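Long-range contacts in methylglyoxal reductase (NADPH-dependent) (Candida albicans SC5314, PDB 6KWS), which probably reduces a carbonyl group of methylglyoxal to an alcohol, using NADPH as the hydride donor: residues 20-26 with 248-252; 92-98 with 153-157; 108-112 with 178-184; 189-195 with 258-264. The protein carries 1 engineered substitution. All coordinates share one frame; numbering follows the deposited sequence.

In the fold
From the N terminus, the first long loop opens at 20-26 and closes only at 248-252 (interaction 1), joining the helix that follows the first strand to a helix far along the chain. Interactions 2 and 3 both fall within that span. They share helix 92-114, one near its start and the other near its end, and they cross because 108-112 is reached before 153-157. Interaction 4 opens at 189-195, after both have closed, and ends at 258-264, beyond the close of interaction 1, which it therefore crosses. It joins two interior strands of the sheet. Ala250 of interaction 1 packs on its Ile192, and Ile179 of interaction 3 reaches its Asn258.

Interaction 1: 20-26 with 248-252; sequences QLLAKNY and IIAFE
Ile248 presses its side chain against Gln20 and Leu21, and among these residues it has the most surface buried by the contact. Its CD1 lies 3.5 Å from Gln20 CB, while its CG1 meets Leu21 CD2 at 3.7 Å. The two branched chains cross obliquely, and a beta-branched residue suits the place because it offers one arm to each neighbour: CG1 and CD1 go to the helix residues, and CG2 faces the amine end of Lys24. The amide of Gln20 continues past this apolar patch, its NE2 bonding to the backbone oxygen of Arg241.

Residues 20-26 finish helix 12-23 and run on into the turn after it, while 248-252 is the last part of helix 240-252, both in the Rossmann-type domain of the epimerase/dehydratase family. Helix 12-23 begins among residues that bind NADPH, including Ile13, but this contact lies at its far end.

One turn after Ile248 comes Phe251. A chi1 of 72° places CG between the backbone N and the carbonyl carbon. CZ meets Leu21 CD2, which lies near the ring plane, at 3.9 Å. The same edge addresses one face of Tyr26 in an offset edge-to-face pair, with centroids 5.7 Å apart and planes at 78°. Leu21 and Phe251 also rest on Leu79, giving apolar bulk to the space between the two helices and strand 75-80.

Glu252, at the more open border, extends its chain toward Lys24 and forms a long salt bridge, OE1 to NZ 3.5 Å. Its other carboxylate oxygen comes implausibly close to the Tyr26 hydroxyl, and the details there are doubtful at this resolution.

Interaction 2: 92-98 with 153-157; sequences VEKELLL and WQDAL
Leu97 and Trp153 form the heart of a helix-to-helix contact in the Rossmann-type domain of this extended short-chain dehydrogenase/reductase relative, where the first turns of helix 92-114 meet a short, weakly bonded helix at 153-156. Leu97 is the bump. Its CD1 stands 4.2 Å above the centre of one face of the indole, and its CB lies 3.7 Å from Trp153 CH2. The same CD1 methyl also fills a hollow bordered by Ala156 and Leu157, lying 3.8 Å from Ala156 CB and 3.5 Å from Leu157 CD2. Alanine suits the floor of this hollow because its single methyl lets the leucine come in close, while the longer Leu157 forms a wall and stands roughly perpendicular to Leu97.

The same Leu157 methyl also touches Glu93 CB, at 3.8 Å; separately, Val92 CG1 settles against the backbone oxygen of Ala156. Leu98 approaches the rim of the indole rather than its face, with CD2 4.0 Å from Trp153 CH2. Leu97 thus covers a face and Leu98 the edge of the indole's six-membered part. Phe170 of helix 160-181 makes an edge-to-face pair with the same indole and also touches Leu97; that helix carries Lys168, an NADPH-binding residue.

Glu93, whose CG points opposite the backbone N (chi1 -170°), runs out extended to the indole edge. There Trp153 NE1 donates a fairly straight hydrogen bond of 3.2 Å to Glu93 OE2. OE2 lies almost in the indole plane, whereas NE1 meets it from above the carboxylate plane, 57° out of it.

Interaction 3: 108-112 with 178-184; sequences LQAIY and FIKSNDN
Tyr112 and Phe178 each bury about as much surface as the other, and their rings meet in an offset edge-to-face pair: the edge of Phe178 is directed at the face of Tyr112, with centroids 5.8 Å apart and planes at 82°. Both side chains have CG opposite the backbone N, Phe178 with chi1 -178° and Tyr112 with chi1 -167°, and from these positions the rings reach across between the helices. Phe178 CZ also touches the root of the tyrosine, lying 3.7 Å from Tyr112 CB.

Leu108, one turn before Tyr112, supplies the third large share. Its CB sits almost exactly over the centre of the Phe178 ring, 3.8 Å from the centroid, in a CH-pi contact. Its CD1 carries on past the ring to Phe178 CB, 3.7 Å away, so the two side chains run antiparallel past each other. The side-chain amide of Asn182 lies over the opposite face of that ring. Gln109 OE1 approaches the ring edge, 3.8 Å from Phe178 CE2.

Phenylalanine suits the buried middle of the contact because its flat ring offers two faces, to Leu108 and Asn182, and an edge to Tyr112 and Gln109. Tyrosine suits the border, where its ring extends alongside 182-184, the segment that leaves the helix. The hydroxyl end lies near Asp183 and Asn184, but its exact placement is doubtful.

The contact joins the later part of helix 92-114 to the C-terminal end of helix 160-181, two neighbouring helices of the Rossmann-type domain. Beyond it, Ala110 and Ile111 pack on helix 66-71, Tyr112 touches Val185, and Ile179 reaches Asn258 just before strand 260-269.

Interaction 4: 189-195 with 258-264; sequences LSTINPS and NQRILLN
Ile192 turns CG1 opposite its carbonyl carbon (chi1 -53°) and thereby points CG2 opposite the backbone N, where it meets Leu263 CD1 at 4.0 Å; its CD1 comes 4.2 Å from Ile261 CB. Pro194 continues this apolar row, with CB 4.1 Å from Leu263 CB. Thr191 and Arg260 lie side by side on the other face of the sheet, together with Asn193 and Leu262.

Between the two sets of side chains runs a parallel ladder. Ile261 N donates to Thr191 O at 2.7 Å. Asn193 N then bonds to Ile261 O, and Leu263 N to Asn193 O, the last from well above the carbonyl plane. Thr191 N to Gln259 O and Ser195 N to Leu263 O extend the ladder at its two ends. Proline costs this ladder nothing, since the N-H groups given to 258-264 come from 191, 193 and 195. The long side chain of Arg260 reaches beyond the sheet: its guanidinium forms a salt bridge with Glu172 and a cation-pi contact with Trp148.

The pair lies in the interior of the mixed Rossmann-type sheet. Strand 120-124 bonds the other edge of 188-194, and strand 260-269 runs antiparallel to its next neighbour, 234-239. Helix 240-252 covers Ile192, Pro194 and Leu263; Pro194 is also close to Ile13 and Val197, which bind NADPH. Helix 160-181 packs on Leu189 and Thr191.

Interaction 1: 20-26 with 248-252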
# COMPACT_ATOMS: atom_id res chain seq x y z
N GLN A 20 13.07 5.59 4.46
CA GLN A 20 14.09 4.65 4.02
C GLN A 20 14.93 5.21 2.87
O GLN A 20 16.15 5.01 2.85
CB GLN A 20 13.45 3.33 3.62
CG GLN A 20 12.63 2.71 4.73
CD GLN A 20 12.39 1.25 4.46
OE1 GLN A 20 13.11 0.65 3.65
NE2 GLN A 20 11.39 0.68 5.10
N LEU A 21 14.30 5.91 1.92
CA LEU A 21 15.06 6.55 0.85
C LEU A 21 16.08 7.54 1.41
O LEU A 21 17.23 7.55 0.99
CB LEU A 21 14.12 7.25 -0.13
CG LEU A 21 13.45 6.43 -1.25
CD1 LEU A 21 12.51 7.31 -2.05
CD2 LEU A 21 14.48 5.77 -2.18
N LEU A 22 15.67 8.40 2.36
CA LEU A 22 16.61 9.38 2.92
C LEU A 22 17.81 8.70 3.55
O LEU A 22 18.94 9.20 3.44
CB LEU A 22 15.94 10.26 3.96
CG LEU A 22 14.97 11.30 3.44
CD1 LEU A 22 14.40 12.07 4.63
CD2 LEU A 22 15.65 12.23 2.41
N ALA A 23 17.59 7.58 4.23
CA ALA A 23 18.68 6.88 4.92
C ALA A 23 19.62 6.16 3.97
O ALA A 23 20.66 5.68 4.41
CB ALA A 23 18.11 5.88 5.93
N LYS A 24 19.29 6.05 2.69
CA LYS A 24 20.22 5.57 1.67
C LYS A 24 20.78 6.72 0.84
O LYS A 24 21.25 6.50 -0.28
CB LYS A 24 19.54 4.52 0.78
CG LYS A 24 19.35 3.16 1.45
CD LYS A 24 18.30 2.27 0.77
CE LYS A 24 18.87 0.89 0.46
NZ LYS A 24 17.90 -0.23 0.68
N ASN A 25 20.72 7.94 1.36
CA ASN A 25 21.31 9.12 0.73
C ASN A 25 20.83 9.33 -0.71
O ASN A 25 21.60 9.78 -1.56
CB ASN A 25 22.84 9.07 0.80
CG ASN A 25 23.36 8.81 2.23
OD1 ASN A 25 22.93 9.47 3.19
ND2 ASN A 25 24.26 7.84 2.37
N TYR A 26 19.57 9.03 -0.99
CA TYR A 26 18.96 9.52 -2.22
C TYR A 26 18.48 10.96 -2.03
O TYR A 26 18.21 11.41 -0.92
CB TYR A 26 17.78 8.66 -2.65
CG TYR A 26 18.14 7.28 -3.11
CD1 TYR A 26 18.51 7.04 -4.43
CD2 TYR A 26 18.10 6.20 -2.22
CE1 TYR A 26 18.82 5.76 -4.86
CE2 TYR A 26 18.41 4.92 -2.64
CZ TYR A 26 18.77 4.71 -3.96
OH TYR A 26 19.09 3.44 -4.38
N ILE A 248 11.61 0.19 -2.61
CA ILE A 248 12.98 0.59 -2.91
C ILE A 248 13.74 -0.54 -3.57
O ILE A 248 14.45 -0.32 -4.56
CB ILE A 248 13.67 1.10 -1.64
CG1 ILE A 248 13.09 2.46 -1.28
CG2 ILE A 248 15.19 1.15 -1.85
CD1 ILE A 248 13.18 2.79 0.20
N ILE A 249 13.60 -1.77 -3.07
CA ILE A 249 14.26 -2.88 -3.75
C ILE A 249 13.74 -2.99 -5.18
O ILE A 249 14.47 -3.44 -6.08
CB ILE A 249 14.08 -4.21 -2.98
CG1 ILE A 249 14.50 -4.07 -1.51
CG2 ILE A 249 14.86 -5.33 -3.64
CD1 ILE A 249 15.96 -3.78 -1.32
N ALA A 250 12.53 -2.51 -5.44
CA ALA A 250 11.90 -2.72 -6.74
C ALA A 250 12.62 -1.98 -7.86
O ALA A 250 12.57 -2.43 -9.01
CB ALA A 250 10.43 -2.30 -6.70
N PHE A 251 13.27 -0.85 -7.57
CA PHE A 251 14.05 -0.19 -8.61
C PHE A 251 15.56 -0.35 -8.44
O PHE A 251 16.30 -0.11 -9.40
CB PHE A 251 13.69 1.30 -8.71
CG PHE A 251 14.18 2.14 -7.55
CD1 PHE A 251 15.50 2.57 -7.49
CD2 PHE A 251 13.31 2.53 -6.56
CE1 PHE A 251 15.96 3.34 -6.43
CE2 PHE A 251 13.75 3.30 -5.50
CZ PHE A 251 15.08 3.71 -5.44
N GLU A 252 16.04 -0.76 -7.27
CA GLU A 252 17.48 -0.95 -7.08
C GLU A 252 17.95 -2.29 -7.62
O GLU A 252 19.08 -2.41 -8.10
CB GLU A 252 17.84 -0.85 -5.60
CG GLU A 252 17.74 0.53 -4.98
CD GLU A 252 18.31 0.54 -3.56
OE1 GLU A 252 18.14 -0.48 -2.83
OE2 GLU A 252 18.94 1.56 -3.17

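Interaction 2: 92-98 with 153-157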
# COMPACT_ATOMS: atom_id res chain seq x y z
N VAL A 92 -20.17 4.28 -8.12
CA VAL A 92 -18.86 3.66 -8.17
C VAL A 92 -18.16 3.92 -9.50
O VAL A 92 -16.93 3.99 -9.55
CB VAL A 92 -19.02 2.15 -7.89
CG1 VAL A 92 -17.69 1.46 -7.92
CG2 VAL A 92 -19.70 1.95 -6.54
N GLU A 93 -18.92 4.08 -10.59
CA GLU A 93 -18.28 4.22 -11.89
C GLU A 93 -17.54 5.55 -12.01
O GLU A 93 -16.37 5.58 -12.41
CB GLU A 93 -19.29 4.07 -13.03
CG GLU A 93 -18.61 3.96 -14.40
CD GLU A 93 -19.52 3.44 -15.52
OE1 GLU A 93 -20.77 3.46 -15.35
OE2 GLU A 93 -18.97 3.01 -16.56
N LYS A 94 -18.20 6.66 -11.69
CA LYS A 94 -17.56 7.96 -11.85
C LYS A 94 -16.63 8.30 -10.68
O LYS A 94 -15.66 9.03 -10.86
CB LYS A 94 -18.61 9.08 -12.01
CG LYS A 94 -19.56 8.91 -13.22
CD LYS A 94 -18.80 8.54 -14.52
CE LYS A 94 -19.32 9.30 -15.78
NZ LYS A 94 -19.58 8.43 -16.98
N GLU A 95 -16.90 7.78 -9.50
CA GLU A 95 -16.11 8.19 -8.34
C GLU A 95 -14.92 7.29 -8.07
O GLU A 95 -13.97 7.72 -7.40
CB GLU A 95 -17.00 8.27 -7.09
CG GLU A 95 -17.91 9.52 -7.07
CD GLU A 95 -18.88 9.54 -5.87
OE1 GLU A 95 -19.83 8.73 -5.85
OE2 GLU A 95 -18.70 10.38 -4.96
N LEU A 96 -14.91 6.06 -8.58
CA LEU A 96 -13.82 5.13 -8.30
C LEU A 96 -13.14 4.58 -9.54
O LEU A 96 -11.90 4.64 -9.63
CB LEU A 96 -14.34 3.97 -7.44
CG LEU A 96 -14.40 4.23 -5.94
CD1 LEU A 96 -15.08 3.06 -5.21
CD2 LEU A 96 -13.01 4.48 -5.41
N LEU A 97 -13.89 4.03 -10.50
CA LEU A 97 -13.27 3.24 -11.57
C LEU A 97 -12.61 4.12 -12.62
O LEU A 97 -11.44 3.94 -12.94
CB LEU A 97 -14.30 2.32 -12.21
CG LEU A 97 -14.62 1.13 -11.32
CD1 LEU A 97 -15.86 0.41 -11.83
CD2 LEU A 97 -13.42 0.19 -11.27
N LEU A 98 -13.35 5.09 -13.16
CA LEU A 98 -12.74 6.01 -14.12
C LEU A 98 -11.58 6.79 -13.52
O LEU A 98 -10.50 6.78 -14.13
CB LEU A 98 -13.82 6.93 -14.70
CG LEU A 98 -14.84 6.13 -15.52
CD1 LEU A 98 -16.00 7.01 -15.89
CD2 LEU A 98 -14.20 5.52 -16.76
N TRP A 153 -15.85 -5.33 -15.15
CA TRP A 153 -16.28 -3.95 -14.98
C TRP A 153 -17.71 -3.89 -14.48
O TRP A 153 -18.04 -3.08 -13.60
CB TRP A 153 -16.15 -3.20 -16.31
CG TRP A 153 -16.34 -1.71 -16.23
CD1 TRP A 153 -17.52 -1.03 -16.33
CD2 TRP A 153 -15.32 -0.72 -16.09
NE1 TRP A 153 -17.30 0.32 -16.25
CE2 TRP A 153 -15.96 0.54 -16.10
CE3 TRP A 153 -13.93 -0.77 -15.97
CZ2 TRP A 153 -15.25 1.74 -15.97
CZ3 TRP A 153 -13.23 0.42 -15.84
CH2 TRP A 153 -13.89 1.65 -15.84
N GLN A 154 -18.58 -4.72 -15.04
CA GLN A 154 -19.97 -4.66 -14.64
C GLN A 154 -20.13 -5.04 -13.18
O GLN A 154 -20.81 -4.36 -12.42
CB GLN A 154 -20.82 -5.54 -15.55
CG GLN A 154 -21.00 -5.00 -16.97
CD GLN A 154 -19.70 -4.93 -17.77
OE1 GLN A 154 -18.77 -5.71 -17.55
NE2 GLN A 154 -19.63 -3.99 -18.70
N ASP A 155 -19.45 -6.11 -12.77
CA ASP A 155 -19.54 -6.55 -11.38
C ASP A 155 -18.86 -5.58 -10.42
O ASP A 155 -19.21 -5.54 -9.24
CB ASP A 155 -18.96 -7.95 -11.27
CG ASP A 155 -19.91 -9.01 -11.83
OD1 ASP A 155 -20.98 -8.62 -12.38
OD2 ASP A 155 -19.59 -10.22 -11.73
N ALA A 156 -17.91 -4.79 -10.91
CA ALA A 156 -17.24 -3.83 -10.04
C ALA A 156 -18.16 -2.69 -9.60
O ALA A 156 -17.87 -2.05 -8.59
CB ALA A 156 -16.01 -3.28 -10.75
N LEU A 157 -19.27 -2.44 -10.31
CA LEU A 157 -20.26 -1.42 -9.93
C LEU A 157 -21.27 -1.89 -8.87
O LEU A 157 -22.03 -1.05 -8.37
CB LEU A 157 -21.06 -0.97 -11.14
CG LEU A 157 -20.34 -0.79 -12.47
CD1 LEU A 157 -21.37 -0.49 -13.50
CD2 LEU A 157 -19.33 0.34 -12.40

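Interaction 3: 108-112 with 178-184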
# COMPACT_ATOMS: atom_id res chain seq x y z
N LEU A 108 1.25 8.11 -16.24
CA LEU A 108 2.23 7.51 -17.14
C LEU A 108 2.43 8.35 -18.40
O LEU A 108 3.54 8.43 -18.94
CB LEU A 108 1.80 6.10 -17.51
CG LEU A 108 1.85 5.11 -16.37
CD1 LEU A 108 1.16 3.85 -16.83
CD2 LEU A 108 3.29 4.83 -15.93
N GLN A 109 1.36 8.99 -18.89
CA GLN A 109 1.51 9.88 -20.03
C GLN A 109 2.48 11.03 -19.72
O GLN A 109 3.37 11.34 -20.52
CB GLN A 109 0.16 10.42 -20.48
CG GLN A 109 0.25 11.20 -21.79
CD GLN A 109 0.21 10.29 -23.00
OE1 GLN A 109 -0.64 9.40 -23.10
NE2 GLN A 109 1.17 10.47 -23.92
N ALA A 110 2.36 11.65 -18.54
CA ALA A 110 3.31 12.70 -18.18
C ALA A 110 4.73 12.16 -18.16
O ALA A 110 5.66 12.79 -18.68
CB ALA A 110 2.94 13.33 -16.84
N ILE A 111 4.93 10.97 -17.59
CA ILE A 111 6.27 10.41 -17.59
C ILE A 111 6.71 10.13 -19.02
O ILE A 111 7.89 10.28 -19.36
CB ILE A 111 6.32 9.17 -16.69
CG1 ILE A 111 5.89 9.55 -15.27
CG2 ILE A 111 7.72 8.54 -16.70
CD1 ILE A 111 5.55 8.37 -14.38
N TYR A 112 5.77 9.74 -19.88
CA TYR A 112 6.11 9.47 -21.27
C TYR A 112 6.61 10.73 -21.98
O TYR A 112 7.68 10.72 -22.59
CB TYR A 112 4.90 8.88 -21.97
CG TYR A 112 5.22 8.28 -23.32
CD1 TYR A 112 4.56 8.72 -24.46
CD2 TYR A 112 6.16 7.26 -23.44
CE1 TYR A 112 4.82 8.16 -25.69
CE2 TYR A 112 6.43 6.70 -24.67
CZ TYR A 112 5.76 7.16 -25.79
OH TYR A 112 6.02 6.61 -27.02
N PHE A 178 -0.51 0.52 -20.80
CA PHE A 178 0.18 1.69 -21.30
C PHE A 178 1.55 1.32 -21.84
O PHE A 178 1.90 1.69 -22.97
CB PHE A 178 0.31 2.76 -20.22
CG PHE A 178 0.97 4.02 -20.71
CD1 PHE A 178 2.36 4.10 -20.81
CD2 PHE A 178 0.21 5.11 -21.08
CE1 PHE A 178 2.97 5.25 -21.28
CE2 PHE A 178 0.82 6.27 -21.55
CZ PHE A 178 2.20 6.34 -21.65
N ILE A 179 2.34 0.60 -21.06
CA ILE A 179 3.70 0.35 -21.51
C ILE A 179 3.72 -0.71 -22.60
O ILE A 179 4.62 -0.72 -23.44
CB ILE A 179 4.60 -0.04 -20.32
CG1 ILE A 179 4.09 -1.32 -19.69
CG2 ILE A 179 4.61 1.09 -19.30
CD1 ILE A 179 5.16 -2.36 -19.51
N LYS A 180 2.74 -1.62 -22.63
CA LYS A 180 2.76 -2.61 -23.70
C LYS A 180 2.17 -2.05 -24.99
O LYS A 180 2.54 -2.50 -26.08
CB LYS A 180 2.05 -3.89 -23.26
CG LYS A 180 2.94 -4.83 -22.45
CD LYS A 180 2.14 -5.61 -21.41
CE LYS A 180 3.05 -6.39 -20.47
NZ LYS A 180 4.19 -6.96 -21.22
N SER A 181 1.29 -1.06 -24.90
CA SER A 181 0.59 -0.51 -26.07
C SER A 181 1.29 0.70 -26.67
O SER A 181 1.13 0.94 -27.88
CB SER A 181 -0.85 -0.15 -25.69
OG SER A 181 -1.33 0.97 -26.40
N ASN A 182 2.02 1.48 -25.88
CA ASN A 182 2.80 2.59 -26.42
C ASN A 182 4.18 2.12 -26.86
O ASN A 182 4.76 1.19 -26.29
CB ASN A 182 2.95 3.72 -25.40
CG ASN A 182 1.70 4.59 -25.28
OD1 ASN A 182 0.67 4.16 -24.74
ND2 ASN A 182 1.79 5.82 -25.78
N ASP A 183 4.69 2.78 -27.89
CA ASP A 183 6.04 2.63 -28.40
C ASP A 183 6.98 3.60 -27.69
O ASP A 183 6.54 4.46 -26.92
CB ASP A 183 6.03 2.87 -29.90
CG ASP A 183 5.15 4.07 -30.28
OD1 ASP A 183 4.10 4.27 -29.61
OD2 ASP A 183 5.49 4.80 -31.24
N ASN A 184 8.29 3.46 -27.94
CA ASN A 184 9.32 4.40 -27.48
C ASN A 184 9.52 4.40 -25.97
O ASN A 184 10.28 5.25 -25.46
CB ASN A 184 9.01 5.86 -27.87
CG ASN A 184 9.08 6.13 -29.37
OD1 ASN A 184 9.76 5.42 -30.11
ND2 ASN A 184 8.37 7.18 -29.82

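Interaction 4: 189-195 with 258-264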
# COMPACT_ATOMS: atom_id res chain seq x y z
N LEU A 189 8.74 -0.72 -15.62
CA LEU A 189 7.68 -0.53 -14.64
C LEU A 189 7.60 -1.74 -13.74
O LEU A 189 7.59 -2.88 -14.21
CB LEU A 189 6.33 -0.29 -15.32
CG LEU A 189 5.14 -0.25 -14.37
CD1 LEU A 189 4.83 1.18 -14.04
CD2 LEU A 189 3.94 -0.90 -15.00
N SER A 190 7.54 -1.50 -12.44
CA SER A 190 7.29 -2.55 -11.47
C SER A 190 6.06 -2.22 -10.65
O SER A 190 5.60 -1.07 -10.58
CB SER A 190 8.49 -2.75 -10.54
OG SER A 190 9.60 -3.20 -11.26
N THR A 191 5.54 -3.24 -10.00
CA THR A 191 4.28 -3.14 -9.31
C THR A 191 4.44 -3.79 -7.94
O THR A 191 5.04 -4.87 -7.84
CB THR A 191 3.20 -3.80 -10.18
OG1 THR A 191 2.52 -2.80 -10.95
CG2 THR A 191 2.23 -4.50 -9.39
N ILE A 192 3.95 -3.12 -6.90
CA ILE A 192 3.95 -3.63 -5.53
C ILE A 192 2.51 -3.91 -5.14
O ILE A 192 1.71 -2.97 -5.02
CB ILE A 192 4.59 -2.62 -4.58
CG1 ILE A 192 5.98 -2.21 -5.08
CG2 ILE A 192 4.69 -3.19 -3.17
CD1 ILE A 192 7.01 -3.32 -4.92
N ASN A 193 2.14 -5.18 -4.93
CA ASN A 193 0.76 -5.55 -4.59
C ASN A 193 0.66 -6.07 -3.17
O ASN A 193 0.71 -7.30 -2.96
CB ASN A 193 0.21 -6.60 -5.55
CG ASN A 193 0.43 -6.25 -6.97
OD1 ASN A 193 -0.47 -5.80 -7.66
ND2 ASN A 193 1.65 -6.47 -7.42
N PRO A 194 0.48 -5.21 -2.18
CA PRO A 194 0.36 -5.68 -0.80
C PRO A 194 -1.06 -6.14 -0.48
O PRO A 194 -2.04 -5.66 -1.06
CB PRO A 194 0.73 -4.44 0.01
CG PRO A 194 0.29 -3.32 -0.85
CD PRO A 194 0.41 -3.74 -2.27
N SER A 195 -1.15 -7.08 0.46
CA SER A 195 -2.45 -7.40 1.06
C SER A 195 -2.82 -6.30 2.04
O SER A 195 -2.41 -5.14 1.85
CB SER A 195 -2.43 -8.76 1.74
OG SER A 195 -1.12 -9.18 2.02
N ASN A 258 9.56 -4.91 -14.89
CA ASN A 258 8.38 -5.55 -15.48
C ASN A 258 7.90 -6.72 -14.64
O ASN A 258 7.35 -7.70 -15.16
CB ASN A 258 8.65 -5.98 -16.93
CG ASN A 258 8.80 -4.78 -17.86
OD1 ASN A 258 7.81 -4.09 -18.17
ND2 ASN A 258 10.04 -4.47 -18.25
N GLN A 259 8.08 -6.63 -13.32
CA GLN A 259 7.57 -7.61 -12.38
C GLN A 259 6.38 -7.04 -11.62
O GLN A 259 6.30 -5.83 -11.37
CB GLN A 259 8.64 -8.06 -11.38
CG GLN A 259 9.82 -8.79 -12.01
CD GLN A 259 9.39 -9.91 -12.95
OE1 GLN A 259 8.54 -10.72 -12.63
NE2 GLN A 259 9.97 -9.92 -14.14
N ARG A 260 5.44 -7.92 -11.27
CA ARG A 260 4.43 -7.67 -10.25
C ARG A 260 4.88 -8.36 -8.98
O ARG A 260 5.01 -9.59 -8.96
CB ARG A 260 3.07 -8.22 -10.65
CG ARG A 260 2.47 -7.67 -11.89
CD ARG A 260 1.25 -8.51 -12.16
NE ARG A 260 0.04 -7.95 -11.57
CZ ARG A 260 -1.01 -8.69 -11.20
NH1 ARG A 260 -0.97 -10.02 -11.33
NH2 ARG A 260 -2.09 -8.10 -10.68
N ILE A 261 5.11 -7.60 -7.92
CA ILE A 261 5.67 -8.16 -6.70
C ILE A 261 4.56 -8.25 -5.67
O ILE A 261 3.98 -7.24 -5.25
CB ILE A 261 6.87 -7.34 -6.21
CG1 ILE A 261 8.03 -7.47 -7.19
CG2 ILE A 261 7.40 -7.90 -4.95
CD1 ILE A 261 8.61 -6.17 -7.62
N LEU A 262 4.24 -9.47 -5.27
CA LEU A 262 3.23 -9.70 -4.25
C LEU A 262 3.85 -9.47 -2.86
O LEU A 262 4.91 -10.03 -2.54
CB LEU A 262 2.68 -11.11 -4.40
CG LEU A 262 1.23 -11.43 -4.05
CD1 LEU A 262 0.88 -12.88 -4.48
CD2 LEU A 262 1.02 -11.24 -2.57
N LEU A 263 3.21 -8.64 -2.05
CA LEU A 263 3.69 -8.38 -0.70
C LEU A 263 2.68 -8.93 0.28
O LEU A 263 1.62 -8.34 0.50
CB LEU A 263 3.97 -6.90 -0.46
CG LEU A 263 5.50 -6.94 -0.56
CD1 LEU A 263 5.93 -6.76 -2.01
CD2 LEU A 263 6.22 -6.04 0.40
N ASN A 264 3.03 -10.08 0.86
CA ASN A 264 2.20 -10.73 1.85
C ASN A 264 3.09 -11.52 2.80
O ASN A 264 3.90 -12.35 2.36
CB ASN A 264 1.16 -11.64 1.21
CG ASN A 264 0.21 -12.24 2.24
OD1 ASN A 264 -0.74 -11.60 2.65
ND2 ASN A 264 0.49 -13.46 2.66